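PDB 4R3U: 2-hydroxyisobutyryl-CoA mutase large subunit from Aquincola tertiaricarbonis, which forms the substrate-binding large subunit of a cobalamin-dependent mutase that interconverts 2-hydroxyisobutyryl-CoA and (S)-3-hydroxybutyryl-CoA. Local coordinates for residues A[102-107]-A[493-498]; A[114-119]-A[388-393]; A[316-321]-A[424-429]; A[71-74]-A[80-83]. One frame throughout, in Å; residues are numbered along the deposited sequence.

Interaction 1: A[102-107]-A[493-498]; sequences AGFGTG and EIHPYD. With 5AD (5'-deoxyadenosine), chain G.
F104 and H495 meet from two loops that lack regular secondary structure, F104 on an extended backbone and G105 just after it with a positive phi of 59° that bends the chain toward helix 107-119. The imidazole comes at the phenyl ring edge first, giving a T-shaped pair whose planes stand at 63° and whose centroids are 4.1 Å apart. NE2 of H495 leads and sits above the middle of the phenyl face, 3.3 Å from F104 CD2. Beside it, H495 CE1 descends toward the far end of the ring, reaching F104 CZ at 3.4 Å. F104 offers this face because its CG is tucked between the backbone N and the carbonyl carbon (chi1 58°). With an alanine in place of the phenylalanine, the leading edge of H495 would probably lose the aromatic surface it points into and be freer to turn. The preceding residue lines the 5'-deoxyadenosine pocket, where the carbonyl O of G103 faces the adenine amino group N6, although the modelled separation is too short to be relied on. R113 of helix 107-119 and I387 each touch the side chains of both F104 and H495. Segment 102-107 runs from the end of strand 97-102 of the TIM barrel into helix 107-119, while segment 493-498 leads to helix 501-515, whose R504 forms a salt bridge with D498.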
loop_
_atom_site.group_PDB
_atom_site.type_symbol
_atom_site.label_atom_id
_atom_site.label_comp_id
_atom_site.label_asym_id
_atom_site.label_seq_id
_atom_site.Cartn_x
_atom_site.Cartn_y
_atom_site.Cartn_z
ATOM N N ALA A 102 -19.929 2.648 10.177
ATOM C CA ALA A 102 -20.079 2.912 11.607
ATOM C C ALA A 102 -21.405 2.257 12.038
ATOM O O ALA A 102 -22.421 2.395 11.342
ATOM C CB ALA A 102 -20.115 4.418 11.875
ATOM N N GLY A 103 -21.372 1.535 13.157
ATOM C CA GLY A 103 -22.572 0.900 13.669
ATOM C C GLY A 103 -22.322 0.057 14.889
ATOM O O GLY A 103 -21.558 -0.902 14.835
ATOM N N PHE A 104 -22.957 0.429 16.005
ATOM C CA PHE A 104 -22.939 -0.255 17.303
ATOM C C PHE A 104 -23.844 0.469 18.281
ATOM O O PHE A 104 -24.058 1.679 18.156
ATOM C CB PHE A 104 -21.525 -0.436 17.887
ATOM C CG PHE A 104 -20.732 0.829 18.105
ATOM C CD1 PHE A 104 -19.891 1.320 17.111
ATOM C CD2 PHE A 104 -20.779 1.501 19.322
ATOM C CE1 PHE A 104 -19.167 2.493 17.310
ATOM C CE2 PHE A 104 -20.030 2.653 19.532
ATOM C CZ PHE A 104 -19.235 3.145 18.524
ATOM N N GLY A 105 -24.356 -0.288 19.236
ATOM C CA GLY A 105 -25.211 0.195 20.305
ATOM C C GLY A 105 -26.463 0.859 19.800
ATOM O O GLY A 105 -27.109 0.362 18.868
ATOM N N THR A 106 -26.797 1.998 20.415
ATOM C CA THR A 106 -27.962 2.815 20.069
ATOM C C THR A 106 -27.539 3.932 19.094
ATOM O O THR A 106 -26.341 4.102 18.833
ATOM C CB THR A 106 -28.659 3.339 21.352
ATOM O OG1 THR A 106 -27.854 4.313 22.012
ATOM C CG2 THR A 106 -29.104 2.224 22.318
ATOM N N GLY A 107 -28.520 4.670 18.572
ATOM C CA GLY A 107 -28.316 5.787 17.659
ATOM C C GLY A 107 -27.241 6.745 18.123
ATOM O O GLY A 107 -26.326 7.070 17.353
ATOM N N GLU A 493 -6.202 -3.411 20.882
ATOM C CA GLU A 493 -7.336 -2.755 21.510
ATOM C C GLU A 493 -8.579 -3.269 20.757
ATOM O O GLU A 493 -8.615 -3.204 19.522
ATOM C CB GLU A 493 -7.189 -1.226 21.384
ATOM C CG GLU A 493 -8.492 -0.461 21.572
ATOM C CD GLU A 493 -8.475 1.055 21.458
ATOM O OE1 GLU A 493 -9.505 1.657 21.836
ATOM O OE2 GLU A 493 -7.458 1.646 21.014
ATOM N N ILE A 494 -9.570 -3.804 21.483
ATOM C CA ILE A 494 -10.781 -4.307 20.840
ATOM C C ILE A 494 -11.967 -3.433 21.180
ATOM O O ILE A 494 -12.155 -3.087 22.354
ATOM C CB ILE A 494 -11.020 -5.811 21.201
ATOM C CG1 ILE A 494 -9.861 -6.716 20.742
ATOM C CG2 ILE A 494 -12.410 -6.344 20.772
ATOM C CD1 ILE A 494 -9.673 -6.815 19.252
ATOM N N HIS A 495 -12.797 -3.112 20.174
ATOM C CA HIS A 495 -14.023 -2.354 20.407
ATOM C C HIS A 495 -14.969 -3.170 21.316
ATOM O O HIS A 495 -15.265 -4.323 21.002
ATOM C CB HIS A 495 -14.739 -2.006 19.097
ATOM C CG HIS A 495 -15.919 -1.094 19.302
ATOM N ND1 HIS A 495 -15.719 0.291 19.418
ATOM C CD2 HIS A 495 -17.249 -1.350 19.403
ATOM C CE1 HIS A 495 -16.919 0.817 19.563
ATOM N NE2 HIS A 495 -17.871 -0.114 19.544
ATOM N N PRO A 496 -15.416 -2.609 22.468
ATOM C CA PRO A 496 -16.274 -3.394 23.370
ATOM C C PRO A 496 -17.764 -3.163 23.161
ATOM O O PRO A 496 -18.217 -2.113 22.687
ATOM C CB PRO A 496 -15.840 -2.918 24.754
ATOM C CG PRO A 496 -15.394 -1.455 24.518
ATOM C CD PRO A 496 -15.121 -1.269 23.036
ATOM N N TYR A 497 -18.528 -4.162 23.571
ATOM C CA TYR A 497 -19.973 -4.130 23.576
ATOM C C TYR A 497 -20.393 -3.560 24.933
ATOM O O TYR A 497 -19.895 -3.997 25.974
ATOM C CB TYR A 497 -20.541 -5.562 23.383
ATOM C CG TYR A 497 -22.058 -5.632 23.380
ATOM C CD1 TYR A 497 -22.803 -5.011 22.379
ATOM C CD2 TYR A 497 -22.745 -6.302 24.387
ATOM C CE1 TYR A 497 -24.195 -5.028 22.396
ATOM C CE2 TYR A 497 -24.143 -6.341 24.406
ATOM C CZ TYR A 497 -24.863 -5.707 23.403
ATOM O OH TYR A 497 -26.234 -5.744 23.400
ATOM N N ASP A 498 -21.286 -2.565 24.911
ATOM C CA ASP A 498 -21.855 -1.938 26.098
ATOM C C ASP A 498 -23.058 -2.805 26.488
ATOM O O ASP A 498 -24.042 -2.894 25.728
ATOM C CB ASP A 498 -22.288 -0.495 25.759
ATOM C CG ASP A 498 -22.943 0.310 26.869
ATOM O OD1 ASP A 498 -23.167 -0.254 27.974
ATOM O OD2 ASP A 498 -23.277 1.485 26.622
HETATM N N1 5AD G . -18.524 -0.867 12.201
HETATM C C2 5AD G . -17.569 -0.835 11.186
HETATM N N3 5AD G . -17.499 -1.920 10.275
HETATM C C4 5AD G . -18.413 -2.911 10.358
HETATM N N9 5AD G . -18.591 -4.033 9.658
HETATM C C8 5AD G . -19.706 -4.615 10.106
HETATM N N7 5AD G . -20.181 -3.926 11.131
HETATM C C5 5AD G . -19.396 -2.854 11.283
HETATM C C6 5AD G . -19.442 -1.845 12.167
HETATM N N6 5AD G . -20.406 -1.925 13.069
HETATM C "C1'" 5AD G . -17.990 -4.474 8.387
HETATM C "C2'" 5AD G . -16.554 -4.867 8.436
HETATM C "C3'" 5AD G . -16.499 -5.950 7.372
HETATM C "C4'" 5AD G . -17.923 -6.101 6.836
HETATM C "C5'" 5AD G . -18.263 -7.579 6.684
HETATM O "O4'" 5AD G . -18.696 -5.630 7.910
HETATM O "O2'" 5AD G . -15.759 -3.756 7.998
HETATM O "O3'" 5AD G . -15.583 -5.550 6.335
#

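Interaction 2: A[114-119]-A[388-393]; sequences FKYLIA and PTEDAM. With 5AD (5'-deoxyadenosine), chain G.
The hydroxyl of Y116 donates a weak hydrogen bond to the backbone carbonyl of E390, with OH and O 3.3 Å apart, a long bond that links helix 107-119 only loosely to the first turn of helix 390-405. Y116 reaches across because its CG is anti to the backbone N (chi1 172°), and the side chain of E390 lies over one face of its ring. CB of E390 makes a CH-pi contact, 3.8 Å from the ring centroid and displaced toward the phenol end. Farther along the extended glutamate, the carboxylate stacks almost flat on the ring, the planes only 10° apart, with E390 CD 3.7 Å from Y116 CD1. Deeper in, L117 CD2 packs against M393 CB at 3.6 Å. T389 is the N-cap of helix 390-405, its OG1 accepting from A392 N at 3.3 Å, and P388 lines the 5'-deoxyadenosine pocket, its CD 3.2 Å from C2 of the adenine. The join is therefore mainly one of van der Waals surfaces. A carboxylate over an electron-rich face is probably somewhat unfavourable by itself, and the nearby positive charges of K112 and R113, whose side chains touch E390, may ease this.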
loop_
_atom_site.group_PDB
_atom_site.type_symbol
_atom_site.label_atom_id
_atom_site.label_comp_id
_atom_site.label_asym_id
_atom_site.label_seq_id
_atom_site.Cartn_x
_atom_site.Cartn_y
_atom_site.Cartn_z
ATOM N N PHE A 114 -19.872 8.701 13.992
ATOM C CA PHE A 114 -20.035 9.524 12.774
ATOM C C PHE A 114 -19.196 10.785 12.904
ATOM O O PHE A 114 -18.408 11.104 12.015
ATOM C CB PHE A 114 -21.503 9.934 12.524
ATOM C CG PHE A 114 -22.426 8.849 12.027
ATOM C CD1 PHE A 114 -21.918 7.659 11.500
ATOM C CD2 PHE A 114 -23.809 9.001 12.105
ATOM C CE1 PHE A 114 -22.783 6.653 11.045
ATOM C CE2 PHE A 114 -24.665 8.017 11.605
ATOM C CZ PHE A 114 -24.146 6.840 11.096
ATOM N N LYS A 115 -19.364 11.477 14.038
ATOM C CA LYS A 115 -18.685 12.736 14.383
ATOM C C LYS A 115 -17.179 12.573 14.442
ATOM O O LYS A 115 -16.471 13.397 13.859
ATOM C CB LYS A 115 -19.293 13.365 15.641
ATOM C CG LYS A 115 -20.747 13.761 15.398
ATOM C CD LYS A 115 -21.493 14.168 16.643
ATOM C CE LYS A 115 -22.798 14.841 16.293
ATOM N NZ LYS A 115 -23.729 14.856 17.459
ATOM N N TYR A 116 -16.688 11.467 15.046
ATOM C CA TYR A 116 -15.266 11.136 15.090
ATOM C C TYR A 116 -14.711 10.964 13.663
ATOM O O TYR A 116 -13.660 11.532 13.322
ATOM C CB TYR A 116 -15.029 9.842 15.886
ATOM C CG TYR A 116 -13.603 9.370 15.793
ATOM C CD1 TYR A 116 -12.604 9.947 16.577
ATOM C CD2 TYR A 116 -13.226 8.401 14.859
ATOM C CE1 TYR A 116 -11.271 9.544 16.464
ATOM C CE2 TYR A 116 -11.893 8.011 14.718
ATOM C CZ TYR A 116 -10.924 8.571 15.540
ATOM O OH TYR A 116 -9.620 8.167 15.446
ATOM N N LEU A 117 -15.403 10.127 12.854
ATOM C CA LEU A 117 -15.059 9.802 11.467
ATOM C C LEU A 117 -15.039 11.048 10.602
ATOM O O LEU A 117 -14.111 11.210 9.807
ATOM C CB LEU A 117 -16.030 8.730 10.897
ATOM C CG LEU A 117 -15.950 7.329 11.519
ATOM C CD1 LEU A 117 -17.071 6.467 11.037
ATOM C CD2 LEU A 117 -14.590 6.671 11.256
ATOM N N ILE A 118 -16.033 11.951 10.777
ATOM C CA ILE A 118 -16.076 13.251 10.086
ATOM C C ILE A 118 -14.868 14.121 10.488
ATOM O O ILE A 118 -14.192 14.663 9.622
ATOM C CB ILE A 118 -17.465 13.953 10.251
ATOM C CG1 ILE A 118 -18.539 13.133 9.465
ATOM C CG2 ILE A 118 -17.420 15.435 9.793
ATOM C CD1 ILE A 118 -19.998 13.407 9.774
ATOM N N ALA A 119 -14.563 14.207 11.770
ATOM C CA ALA A 119 -13.409 14.966 12.275
ATOM C C ALA A 119 -12.087 14.412 11.700
ATOM O O ALA A 119 -11.151 15.179 11.527
ATOM C CB ALA A 119 -13.378 14.912 13.797
ATOM N N PRO A 388 -14.628 -2.247 14.143
ATOM C CA PRO A 388 -13.454 -1.392 14.400
ATOM C C PRO A 388 -13.423 -0.386 15.532
ATOM O O PRO A 388 -14.445 0.172 15.936
ATOM C CB PRO A 388 -13.210 -0.711 13.042
ATOM C CG PRO A 388 -14.534 -0.709 12.423
ATOM C CD PRO A 388 -15.122 -2.031 12.774
ATOM N N THR A 389 -12.187 -0.101 15.967
ATOM C CA THR A 389 -11.869 0.929 16.931
ATOM C C THR A 389 -11.712 2.232 16.154
ATOM O O THR A 389 -11.630 2.249 14.920
ATOM C CB THR A 389 -10.560 0.605 17.697
ATOM O OG1 THR A 389 -9.462 0.520 16.779
ATOM C CG2 THR A 389 -10.663 -0.636 18.555
ATOM N N GLU A 390 -11.654 3.324 16.887
ATOM C CA GLU A 390 -11.430 4.641 16.327
ATOM C C GLU A 390 -10.085 4.685 15.607
ATOM O O GLU A 390 -10.057 5.071 14.450
ATOM C CB GLU A 390 -11.496 5.681 17.433
ATOM C CG GLU A 390 -12.907 5.909 17.924
ATOM C CD GLU A 390 -13.046 7.053 18.902
ATOM O OE1 GLU A 390 -12.058 7.343 19.612
ATOM O OE2 GLU A 390 -14.144 7.651 18.968
ATOM N N ASP A 391 -9.004 4.199 16.242
ATOM C CA ASP A 391 -7.647 4.171 15.660
ATOM C C ASP A 391 -7.559 3.400 14.349
ATOM O O ASP A 391 -6.885 3.841 13.437
ATOM C CB ASP A 391 -6.610 3.620 16.659
ATOM C CG ASP A 391 -6.220 4.517 17.819
ATOM O OD1 ASP A 391 -6.410 5.758 17.709
ATOM O OD2 ASP A 391 -5.657 3.989 18.816
ATOM N N ALA A 392 -8.232 2.251 14.272
ATOM C CA ALA A 392 -8.293 1.385 13.104
ATOM C C ALA A 392 -8.991 2.122 11.947
ATOM O O ALA A 392 -8.480 2.113 10.825
ATOM C CB ALA A 392 -9.030 0.106 13.452
ATOM N N MET A 393 -10.112 2.807 12.228
ATOM C CA MET A 393 -10.828 3.609 11.242
ATOM C C MET A 393 -10.042 4.803 10.805
ATOM O O MET A 393 -9.996 5.091 9.611
ATOM C CB MET A 393 -12.245 3.977 11.711
ATOM C CG MET A 393 -13.223 2.795 11.677
ATOM S SD MET A 393 -13.563 2.108 10.013
ATOM C CE MET A 393 -12.310 0.807 9.874
HETATM N N1 5AD G . -18.524 -0.867 12.201
HETATM C C2 5AD G . -17.569 -0.835 11.186
HETATM N N3 5AD G . -17.499 -1.920 10.275
HETATM C C4 5AD G . -18.413 -2.911 10.358
HETATM N N9 5AD G . -18.591 -4.033 9.658
HETATM C C8 5AD G . -19.706 -4.615 10.106
HETATM N N7 5AD G . -20.181 -3.926 11.131
HETATM C C5 5AD G . -19.396 -2.854 11.283
HETATM C C6 5AD G . -19.442 -1.845 12.167
HETATM N N6 5AD G . -20.406 -1.925 13.069
HETATM C "C1'" 5AD G . -17.990 -4.474 8.387
HETATM C "C2'" 5AD G . -16.554 -4.867 8.436
HETATM C "C3'" 5AD G . -16.499 -5.950 7.372
HETATM C "C4'" 5AD G . -17.923 -6.101 6.836
HETATM C "C5'" 5AD G . -18.263 -7.579 6.684
HETATM O "O4'" 5AD G . -18.696 -5.630 7.910
HETATM O "O2'" 5AD G . -15.759 -3.756 7.998
HETATM O "O3'" 5AD G . -15.583 -5.550 6.335
#

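Interaction 3: A[316-321]-A[424-429]; sequences LRRCYA and ALTTEY
R318 buries more surface here than any other residue, reaching from helix 306-327 across to T426 and T427 on helix 420-442. The arginine leaves its helix with CG anti to the backbone N (chi1 -174°) and bends at chi3, which sets the flat guanidinium beside the second helix. At its edge, NH1 donates to OG1 of T427 over 2.7 Å; the hydroxyl oxygen is only 11° out of the guanidinium plane, and the N-H...O angle is 143°. T426 comes from another direction: its CG2 methyl covers one guanidinium face toward the rim, 4.0 Å from R318 NH2, while its OG1 turns back to V422 O within its own helix. The arginine has further partners, NH1 forming a salt bridge with E430 and NH2 donating to the carbonyl of D73. T427 OG1 is likewise shared, being hydrogen-bonded also to E423 O and to T69 OG1. A methionine in place of R318 would probably leave T427 OG1 without this donor and E430 without this charged partner, removing the polar link between the helices here. The contact lies away from the active site and joins a helix that follows strand 298-302 of the TIM barrel to the long helix 420-442. The chemistry is consistent with a buried charge offset by its neighbours: a carboxylate, a hydroxyl and a carbonyl accept from its terminal nitrogens, while a methyl covers part of one face.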
loop_
_atom_site.group_PDB
_atom_site.type_symbol
_atom_site.label_atom_id
_atom_site.label_comp_id
_atom_site.label_asym_id
_atom_site.label_seq_id
_atom_site.Cartn_x
_atom_site.Cartn_y
_atom_site.Cartn_z
ATOM N N LEU A 316 -17.024 -4.184 -15.869
ATOM C CA LEU A 316 -18.375 -3.967 -15.325
ATOM C C LEU A 316 -19.006 -2.718 -15.913
ATOM O O LEU A 316 -20.152 -2.770 -16.345
ATOM C CB LEU A 316 -18.326 -3.845 -13.785
ATOM C CG LEU A 316 -18.360 -5.159 -13.029
ATOM C CD1 LEU A 316 -17.770 -5.002 -11.652
ATOM C CD2 LEU A 316 -19.771 -5.717 -12.982
ATOM N N ARG A 317 -18.251 -1.598 -15.963
ATOM C CA ARG A 317 -18.729 -0.333 -16.524
ATOM C C ARG A 317 -19.094 -0.469 -17.982
ATOM O O ARG A 317 -20.108 0.104 -18.394
ATOM C CB ARG A 317 -17.700 0.782 -16.339
ATOM C CG ARG A 317 -17.867 1.555 -15.037
ATOM C CD ARG A 317 -17.229 2.932 -15.083
ATOM N NE ARG A 317 -15.784 2.835 -15.295
ATOM C CZ ARG A 317 -14.877 2.790 -14.324
ATOM N NH1 ARG A 317 -15.245 2.921 -13.057
ATOM N NH2 ARG A 317 -13.595 2.650 -14.615
ATOM N N ARG A 318 -18.274 -1.222 -18.768
ATOM C CA ARG A 318 -18.487 -1.445 -20.208
ATOM C C ARG A 318 -19.713 -2.318 -20.461
ATOM O O ARG A 318 -20.533 -1.981 -21.314
ATOM C CB ARG A 318 -17.228 -2.039 -20.876
ATOM C CG ARG A 318 -17.328 -2.163 -22.405
ATOM C CD ARG A 318 -15.978 -2.037 -23.054
ATOM N NE ARG A 318 -15.286 -3.315 -23.124
ATOM C CZ ARG A 318 -13.969 -3.464 -23.233
ATOM N NH1 ARG A 318 -13.443 -4.672 -23.347
ATOM N NH2 ARG A 318 -13.169 -2.405 -23.238
ATOM N N CYS A 319 -19.831 -3.439 -19.714
ATOM C CA CYS A 319 -20.936 -4.402 -19.774
ATOM C C CYS A 319 -22.257 -3.722 -19.429
ATOM O O CYS A 319 -23.239 -3.859 -20.164
ATOM C CB CYS A 319 -20.658 -5.591 -18.856
ATOM S SG CYS A 319 -19.301 -6.654 -19.407
ATOM N N TYR A 320 -22.245 -2.933 -18.343
ATOM C CA TYR A 320 -23.387 -2.169 -17.880
ATOM C C TYR A 320 -23.866 -1.187 -18.939
ATOM O O TYR A 320 -25.068 -1.147 -19.201
ATOM C CB TYR A 320 -23.049 -1.421 -16.581
ATOM C CG TYR A 320 -24.173 -0.524 -16.103
ATOM C CD1 TYR A 320 -25.325 -1.060 -15.530
ATOM C CD2 TYR A 320 -24.089 0.861 -16.231
ATOM C CE1 TYR A 320 -26.359 -0.239 -15.076
ATOM C CE2 TYR A 320 -25.111 1.690 -15.782
ATOM C CZ TYR A 320 -26.247 1.133 -15.209
ATOM O OH TYR A 320 -27.258 1.942 -14.771
ATOM N N ALA A 321 -22.934 -0.398 -19.545
ATOM C CA ALA A 321 -23.274 0.560 -20.605
ATOM C C ALA A 321 -23.979 -0.143 -21.768
ATOM O O ALA A 321 -25.070 0.293 -22.173
ATOM C CB ALA A 321 -22.034 1.262 -21.103
ATOM N N ALA A 424 -6.541 -6.314 -22.196
ATOM C CA ALA A 424 -6.827 -7.699 -22.578
ATOM C C ALA A 424 -7.673 -8.380 -21.513
ATOM O O ALA A 424 -8.646 -9.063 -21.848
ATOM C CB ALA A 424 -5.526 -8.460 -22.784
ATOM N N LEU A 425 -7.323 -8.168 -20.220
ATOM C CA LEU A 425 -8.072 -8.717 -19.094
ATOM C C LEU A 425 -9.467 -8.088 -18.980
ATOM O O LEU A 425 -10.428 -8.825 -18.734
ATOM C CB LEU A 425 -7.267 -8.574 -17.789
ATOM C CG LEU A 425 -7.594 -9.556 -16.646
ATOM C CD1 LEU A 425 -7.669 -11.033 -17.140
ATOM C CD2 LEU A 425 -6.600 -9.406 -15.514
ATOM N N THR A 426 -9.585 -6.739 -19.204
ATOM C CA THR A 426 -10.875 -6.028 -19.224
ATOM C C THR A 426 -11.778 -6.692 -20.290
ATOM O O THR A 426 -12.947 -6.999 -20.020
ATOM C CB THR A 426 -10.671 -4.527 -19.542
ATOM O OG1 THR A 426 -9.838 -3.931 -18.542
ATOM C CG2 THR A 426 -11.992 -3.759 -19.690
ATOM N N THR A 427 -11.200 -6.956 -21.480
ATOM C CA THR A 427 -11.925 -7.585 -22.591
ATOM C C THR A 427 -12.334 -9.051 -22.316
ATOM O O THR A 427 -13.424 -9.467 -22.726
ATOM C CB THR A 427 -11.212 -7.295 -23.921
ATOM O OG1 THR A 427 -11.161 -5.866 -24.111
ATOM C CG2 THR A 427 -11.886 -7.967 -25.098
ATOM N N GLU A 428 -11.457 -9.808 -21.630
ATOM C CA GLU A 428 -11.669 -11.203 -21.233
ATOM C C GLU A 428 -12.823 -11.261 -20.235
ATOM O O GLU A 428 -13.757 -12.042 -20.434
ATOM C CB GLU A 428 -10.384 -11.828 -20.655
ATOM C CG GLU A 428 -9.673 -12.746 -21.631
ATOM C CD GLU A 428 -10.447 -14.007 -21.999
ATOM O OE1 GLU A 428 -11.034 -14.038 -23.107
ATOM O OE2 GLU A 428 -10.476 -14.957 -21.179
ATOM N N TYR A 429 -12.811 -10.371 -19.216
ATOM C CA TYR A 429 -13.901 -10.262 -18.250
ATOM C C TYR A 429 -15.259 -9.984 -18.923
ATOM O O TYR A 429 -16.213 -10.710 -18.652
ATOM C CB TYR A 429 -13.585 -9.229 -17.144
ATOM C CG TYR A 429 -13.041 -9.904 -15.914
ATOM C CD1 TYR A 429 -13.901 -10.382 -14.918
ATOM C CD2 TYR A 429 -11.685 -10.210 -15.808
ATOM C CE1 TYR A 429 -13.412 -11.099 -13.826
ATOM C CE2 TYR A 429 -11.186 -10.910 -14.716
ATOM C CZ TYR A 429 -12.051 -11.346 -13.725
ATOM O OH TYR A 429 -11.558 -12.084 -12.683
#

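Interaction 4: A[71-74]-A[80-83]; sequences LEDI and YPFT
A 3-10 turn over residues 71-73 packs against a cis-proline turn at Y80-P81, both within the long connection between strand 56-57 and strand 97-102 of the TIM barrel. P81 points at the 3-10 turn, bringing its ring CD to 3.3 Å from the carbonyl O of E72 and its CG to 4.1 Å from CA of D73. The cis peptide folds the preceding side chain back on the proline, and CB of P81 lies over the centre of the Y80 ring. A water lies between the two turns, 2.7 Å from E72 O and 2.6 Å from Y80 O, within hydrogen-bonding distance of both carbonyls. The carboxylate of D73 turns elsewhere, its OD2 forming a salt bridge with K322 of helix 306-327. Y420 of the second subunit, another copy of this protein, packs on L71 and I74. T83, a buried residue, makes the direct polar link between the turns. Its OG1 stands beside the backbone N, anti to the carbonyl carbon (chi1 -48°), and its CB also approaches the carbonyl O of I74 at 3.8 Å. The carbonyl O of D73, which R318 also reaches, accepts from the T83 hydroxyl, T83 OG1 lying 2.7 Å from D73 O, 35° out of the carbonyl plane and at a C=O...O angle of 145°.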
loop_
_atom_site.group_PDB
_atom_site.type_symbol
_atom_site.label_atom_id
_atom_site.label_comp_id
_atom_site.label_asym_id
_atom_site.label_seq_id
_atom_site.Cartn_x
_atom_site.Cartn_y
_atom_site.Cartn_z
ATOM N N LEU A 71 -10.694 0.711 -30.282
ATOM C CA LEU A 71 -10.386 1.827 -29.398
ATOM C C LEU A 71 -11.611 2.537 -28.846
ATOM O O LEU A 71 -11.509 3.134 -27.778
ATOM C CB LEU A 71 -9.391 2.783 -30.040
ATOM C CG LEU A 71 -7.970 2.248 -30.235
ATOM C CD1 LEU A 71 -7.065 3.346 -30.708
ATOM C CD2 LEU A 71 -7.415 1.610 -28.947
ATOM N N GLU A 72 -12.783 2.395 -29.508
ATOM C CA GLU A 72 -14.078 2.935 -29.060
ATOM C C GLU A 72 -14.519 2.316 -27.728
ATOM O O GLU A 72 -15.171 3.008 -26.946
ATOM C CB GLU A 72 -15.175 2.788 -30.144
ATOM C CG GLU A 72 -15.585 1.369 -30.514
ATOM C CD GLU A 72 -16.196 1.206 -31.890
ATOM O OE1 GLU A 72 -15.538 0.607 -32.770
ATOM O OE2 GLU A 72 -17.350 1.654 -32.080
ATOM N N ASP A 73 -14.156 1.015 -27.470
ATOM C CA ASP A 73 -14.456 0.250 -26.245
ATOM C C ASP A 73 -13.563 0.678 -25.055
ATOM O O ASP A 73 -13.803 0.273 -23.905
ATOM C CB ASP A 73 -14.364 -1.273 -26.506
ATOM C CG ASP A 73 -15.663 -1.899 -26.984
ATOM O OD1 ASP A 73 -16.581 -1.149 -27.354
ATOM O OD2 ASP A 73 -15.759 -3.136 -26.991
ATOM N N ILE A 74 -12.512 1.471 -25.351
ATOM C CA ILE A 74 -11.629 2.057 -24.358
ATOM C C ILE A 74 -12.144 3.495 -24.230
ATOM O O ILE A 74 -12.838 3.815 -23.256
ATOM C CB ILE A 74 -10.128 1.910 -24.745
ATOM C CG1 ILE A 74 -9.751 0.404 -24.791
ATOM C CG2 ILE A 74 -9.244 2.666 -23.734
ATOM C CD1 ILE A 74 -8.396 0.056 -25.400
ATOM N N TYR A 80 -19.589 7.056 -23.401
ATOM C CA TYR A 80 -19.974 5.664 -23.646
ATOM C C TYR A 80 -18.844 4.850 -24.310
ATOM O O TYR A 80 -18.202 5.400 -25.213
ATOM C CB TYR A 80 -21.256 5.648 -24.514
ATOM C CG TYR A 80 -21.797 4.265 -24.831
ATOM C CD1 TYR A 80 -22.732 3.648 -23.997
ATOM C CD2 TYR A 80 -21.399 3.584 -25.977
ATOM C CE1 TYR A 80 -23.251 2.392 -24.303
ATOM C CE2 TYR A 80 -21.890 2.314 -26.271
ATOM C CZ TYR A 80 -22.820 1.726 -25.437
ATOM O OH TYR A 80 -23.324 0.494 -25.763
ATOM N N PRO A 81 -18.579 3.561 -23.922
ATOM C CA PRO A 81 -19.223 2.751 -22.883
ATOM C C PRO A 81 -18.718 2.937 -21.453
ATOM O O PRO A 81 -18.954 2.060 -20.614
ATOM C CB PRO A 81 -19.047 1.326 -23.409
ATOM C CG PRO A 81 -17.717 1.365 -24.100
ATOM C CD PRO A 81 -17.498 2.789 -24.572
ATOM N N PHE A 82 -18.058 4.087 -21.159
ATOM C CA PHE A 82 -17.570 4.464 -19.817
ATOM C C PHE A 82 -16.540 3.536 -19.173
ATOM O O PHE A 82 -16.370 3.570 -17.962
ATOM C CB PHE A 82 -18.725 4.769 -18.823
ATOM C CG PHE A 82 -19.841 5.637 -19.359
ATOM C CD1 PHE A 82 -19.784 7.020 -19.242
ATOM C CD2 PHE A 82 -20.957 5.067 -19.961
ATOM C CE1 PHE A 82 -20.817 7.813 -19.718
ATOM C CE2 PHE A 82 -21.971 5.865 -20.471
ATOM C CZ PHE A 82 -21.907 7.232 -20.329
ATOM N N THR A 83 -15.809 2.759 -19.972
ATOM C CA THR A 83 -14.736 1.877 -19.477
ATOM C C THR A 83 -13.752 2.661 -18.563
ATOM O O THR A 83 -13.382 2.182 -17.482
ATOM C CB THR A 83 -14.028 1.294 -20.699
ATOM O OG1 THR A 83 -15.024 0.810 -21.613
ATOM C CG2 THR A 83 -12.958 0.220 -20.349
HETATM O O HOH W 1 -16.063 5.531 -26.668
#

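The four contacts form two well-separated clusters, the centres of interactions 1 and 3 lying about 40 Å apart. Interactions 1 and 2 adjoin each other and both reach 5'-deoxyadenosine; their first segments follow one another along strand 97-102 and helix 107-119, and A102 CB meets F114 CE1 at 3.6 Å. Interaction 1 is a surface contact and interaction 2 partly buried; an aromatic face carries each, met by an imidazole edge in the first and a glutamate side chain in the second, which adds a leucine-methionine contact. Interactions 3 and 4 are fastened through helix 306-327: R317 NH2 lies 2.9 Å from T83 O, probably as a hydrogen bond. There polar bonding prevails, around a charge in buried interaction 3 and through backbone carbonyls in partly buried interaction 4.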